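FERM, RhoGEF and pleckstrin domain protein 2 (Danio rerio, PDB 6D21) probably acts as a guanine nucleotide exchange factor activating RAC1 in semaphorin and integrin signalling, this chain being its membrane-targeting FERM domain. Local coordinates at residues M54-L59 and L76-V81. Residues are numbered along the deposited sequence; the frame is centred on the assembly and turned at random.
Sequences MNWVWL and LFRLSV
Arg78 lies flat on the indole of Trp56 in the ubiquitin-like N-terminal lobe of the FERM domain. Strands 56-58 and 76-81 belong to one mixed sheet but are not neighbours: strand 45-50 runs between them, their axes approach no closer than 9.0 Å, and side chains bridge the gap. Followed outward, Arg78 CB only skirts Trp56 CZ3, and CG comes nearer the same atom. Arg78 CD sits over the six-membered ring of Trp56, 3.7 Å from its centroid, a CH-pi contact. NE faces CD2, and Arg78 CZ stands 3.6 Å from the centroid of the Trp56 five-membered ring, 8° off its normal, which identifies a cation-pi stack; the two planes differ by 3°. At the tip, NH1 covers CG and CD1 of Trp56, while NH2 meets Trp56 NE1. With the chain extended from CG to NE (chi2 -178°), the CD methylene and the guanidinium share one indole face. Glu48, on the intervening strand, forms a salt bridge with NH1 and accepts a hydrogen bond from Ser80 OG. An alanine in place of Trp56 would remove this platform and probably leave the guanidinium freer to swing about its Glu48 bridge. Beyond the stack, Leu59 CD1 meets the edge of the Phe77 ring at CE2, 4.1 Å away. Trp58 reaches the other end of strand 76-81, its CH2 lying 3.7 Å from Ser80 CB and, edge-on, 3.5 Å from Val81 O.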
loop_
_atom_site.group_PDB
_atom_site.type_symbol
_atom_site.label_atom_id
_atom_site.label_comp_id
_atom_site.label_asym_id
_atom_site.label_seq_id
_atom_site.Cartn_x
_atom_site.Cartn_y
_atom_site.Cartn_z
ATOM N N MET A 54 -16.098 8.576 0.682
ATOM C CA MET A 54 -15.252 8.104 -0.421
ATOM C C MET A 54 -13.780 8.009 -0.066
ATOM O O MET A 54 -12.917 8.001 -0.939
ATOM C CB MET A 54 -15.418 8.985 -1.652
ATOM C CG MET A 54 -16.782 8.822 -2.305
ATOM S SD MET A 54 -16.972 9.780 -3.807
ATOM C CE MET A 54 -18.524 9.122 -4.435
ATOM N N ASN A 55 -13.500 7.902 1.224
ATOM C CA ASN A 55 -12.165 7.521 1.677
ATOM C C ASN A 55 -12.054 6.001 1.843
ATOM O O ASN A 55 -13.033 5.330 2.180
ATOM C CB ASN A 55 -11.845 8.229 2.994
ATOM C CG ASN A 55 -11.759 9.731 2.829
ATOM O OD1 ASN A 55 -11.102 10.220 1.909
ATOM N ND2 ASN A 55 -12.446 10.470 3.701
ATOM N N TRP A 56 -10.861 5.467 1.596
ATOM C CA TRP A 56 -10.623 4.023 1.673
ATOM C C TRP A 56 -10.319 3.550 3.094
ATOM O O TRP A 56 -9.456 4.100 3.766
ATOM C CB TRP A 56 -9.479 3.633 0.737
ATOM C CG TRP A 56 -9.846 3.794 -0.704
ATOM C CD1 TRP A 56 -9.549 4.857 -1.519
ATOM C CD2 TRP A 56 -10.586 2.869 -1.503
ATOM N NE1 TRP A 56 -10.052 4.640 -2.780
ATOM C CE2 TRP A 56 -10.698 3.431 -2.796
ATOM C CE3 TRP A 56 -11.157 1.610 -1.255
ATOM C CZ2 TRP A 56 -11.365 2.785 -3.834
ATOM C CZ3 TRP A 56 -11.838 0.974 -2.289
ATOM C CH2 TRP A 56 -11.934 1.566 -3.565
ATOM N N VAL A 57 -11.063 2.543 3.541
ATOM C CA VAL A 57 -10.961 1.992 4.895
ATOM C C VAL A 57 -10.634 0.506 4.774
ATOM O O VAL A 57 -11.063 -0.105 3.812
ATOM C CB VAL A 57 -12.278 2.193 5.678
ATOM C CG1 VAL A 57 -12.236 1.502 7.021
ATOM C CG2 VAL A 57 -12.562 3.684 5.853
ATOM N N TRP A 58 -9.882 -0.075 5.716
ATOM C CA TRP A 58 -9.609 -1.509 5.669
ATOM C C TRP A 58 -10.801 -2.322 6.125
ATOM O O TRP A 58 -11.463 -1.979 7.104
ATOM C CB TRP A 58 -8.391 -1.878 6.534
ATOM C CG TRP A 58 -7.105 -1.425 5.941
ATOM C CD1 TRP A 58 -6.365 -0.335 6.325
ATOM C CD2 TRP A 58 -6.395 -2.023 4.843
ATOM N NE1 TRP A 58 -5.244 -0.224 5.541
ATOM C CE2 TRP A 58 -5.240 -1.238 4.616
ATOM C CE3 TRP A 58 -6.638 -3.125 4.013
ATOM C CZ2 TRP A 58 -4.316 -1.536 3.613
ATOM C CZ3 TRP A 58 -5.721 -3.419 3.011
ATOM C CH2 TRP A 58 -4.572 -2.628 2.820
ATOM N N LEU A 59 -11.073 -3.411 5.418
ATOM C CA LEU A 59 -12.053 -4.382 5.879
ATOM C C LEU A 59 -11.472 -5.191 7.044
ATOM O O LEU A 59 -10.397 -5.788 6.940
ATOM C CB LEU A 59 -12.469 -5.308 4.734
ATOM C CG LEU A 59 -13.588 -6.320 4.974
ATOM C CD1 LEU A 59 -14.938 -5.644 5.195
ATOM C CD2 LEU A 59 -13.667 -7.285 3.806
ATOM N N LEU A 76 -17.701 -0.245 -3.396
ATOM C CA LEU A 76 -16.526 -0.753 -4.071
ATOM C C LEU A 76 -15.502 -1.225 -3.047
ATOM O O LEU A 76 -15.149 -0.480 -2.121
ATOM C CB LEU A 76 -15.907 0.311 -4.981
ATOM C CG LEU A 76 -14.697 -0.173 -5.792
ATOM C CD1 LEU A 76 -15.059 -1.390 -6.641
ATOM C CD2 LEU A 76 -14.151 0.954 -6.653
ATOM N N PHE A 77 -15.073 -2.475 -3.207
ATOM C CA PHE A 77 -13.931 -3.030 -2.463
ATOM C C PHE A 77 -12.780 -3.187 -3.416
ATOM O O PHE A 77 -12.992 -3.354 -4.625
ATOM C CB PHE A 77 -14.241 -4.402 -1.850
ATOM C CG PHE A 77 -15.337 -4.386 -0.831
ATOM C CD1 PHE A 77 -16.661 -4.203 -1.214
ATOM C CD2 PHE A 77 -15.051 -4.589 0.507
ATOM C CE1 PHE A 77 -17.681 -4.194 -0.279
ATOM C CE2 PHE A 77 -16.064 -4.592 1.442
ATOM C CZ PHE A 77 -17.381 -4.393 1.050
ATOM N N ARG A 78 -11.558 -3.166 -2.889
ATOM C CA ARG A 78 -10.412 -3.415 -3.738
ATOM C C ARG A 78 -9.321 -4.184 -2.981
ATOM O O ARG A 78 -9.142 -4.033 -1.763
ATOM C CB ARG A 78 -9.831 -2.117 -4.295
ATOM C CG ARG A 78 -9.071 -1.295 -3.278
ATOM C CD ARG A 78 -8.556 0.026 -3.906
ATOM N NE ARG A 78 -7.816 0.790 -2.908
ATOM C CZ ARG A 78 -7.316 2.000 -3.110
ATOM N NH1 ARG A 78 -6.655 2.604 -2.135
ATOM N NH2 ARG A 78 -7.461 2.587 -4.286
ATOM N N LEU A 79 -8.621 -5.024 -3.723
ATOM C CA LEU A 79 -7.449 -5.724 -3.196
ATOM C C LEU A 79 -6.296 -4.729 -3.014
ATOM O O LEU A 79 -6.053 -3.907 -3.899
ATOM C CB LEU A 79 -7.043 -6.846 -4.150
ATOM C CG LEU A 79 -5.872 -7.724 -3.696
ATOM C CD1 LEU A 79 -6.259 -8.509 -2.427
ATOM C CD2 LEU A 79 -5.529 -8.632 -4.835
ATOM N N SER A 80 -5.597 -4.794 -1.875
ATOM C CA SER A 80 -4.470 -3.903 -1.611
ATOM C C SER A 80 -3.393 -4.634 -0.810
ATOM O O SER A 80 -3.717 -5.518 0.001
ATOM C CB SER A 80 -4.914 -2.651 -0.833
ATOM O OG SER A 80 -5.812 -1.862 -1.593
ATOM N N VAL A 81 -2.131 -4.243 -0.996
ATOM C CA VAL A 81 -1.070 -4.718 -0.095
ATOM C C VAL A 81 -1.276 -4.079 1.281
ATOM O O VAL A 81 -1.437 -2.868 1.382
ATOM C CB VAL A 81 0.337 -4.373 -0.605
ATOM C CG1 VAL A 81 1.394 -4.729 0.456
ATOM C CG2 VAL A 81 0.614 -5.083 -1.950
#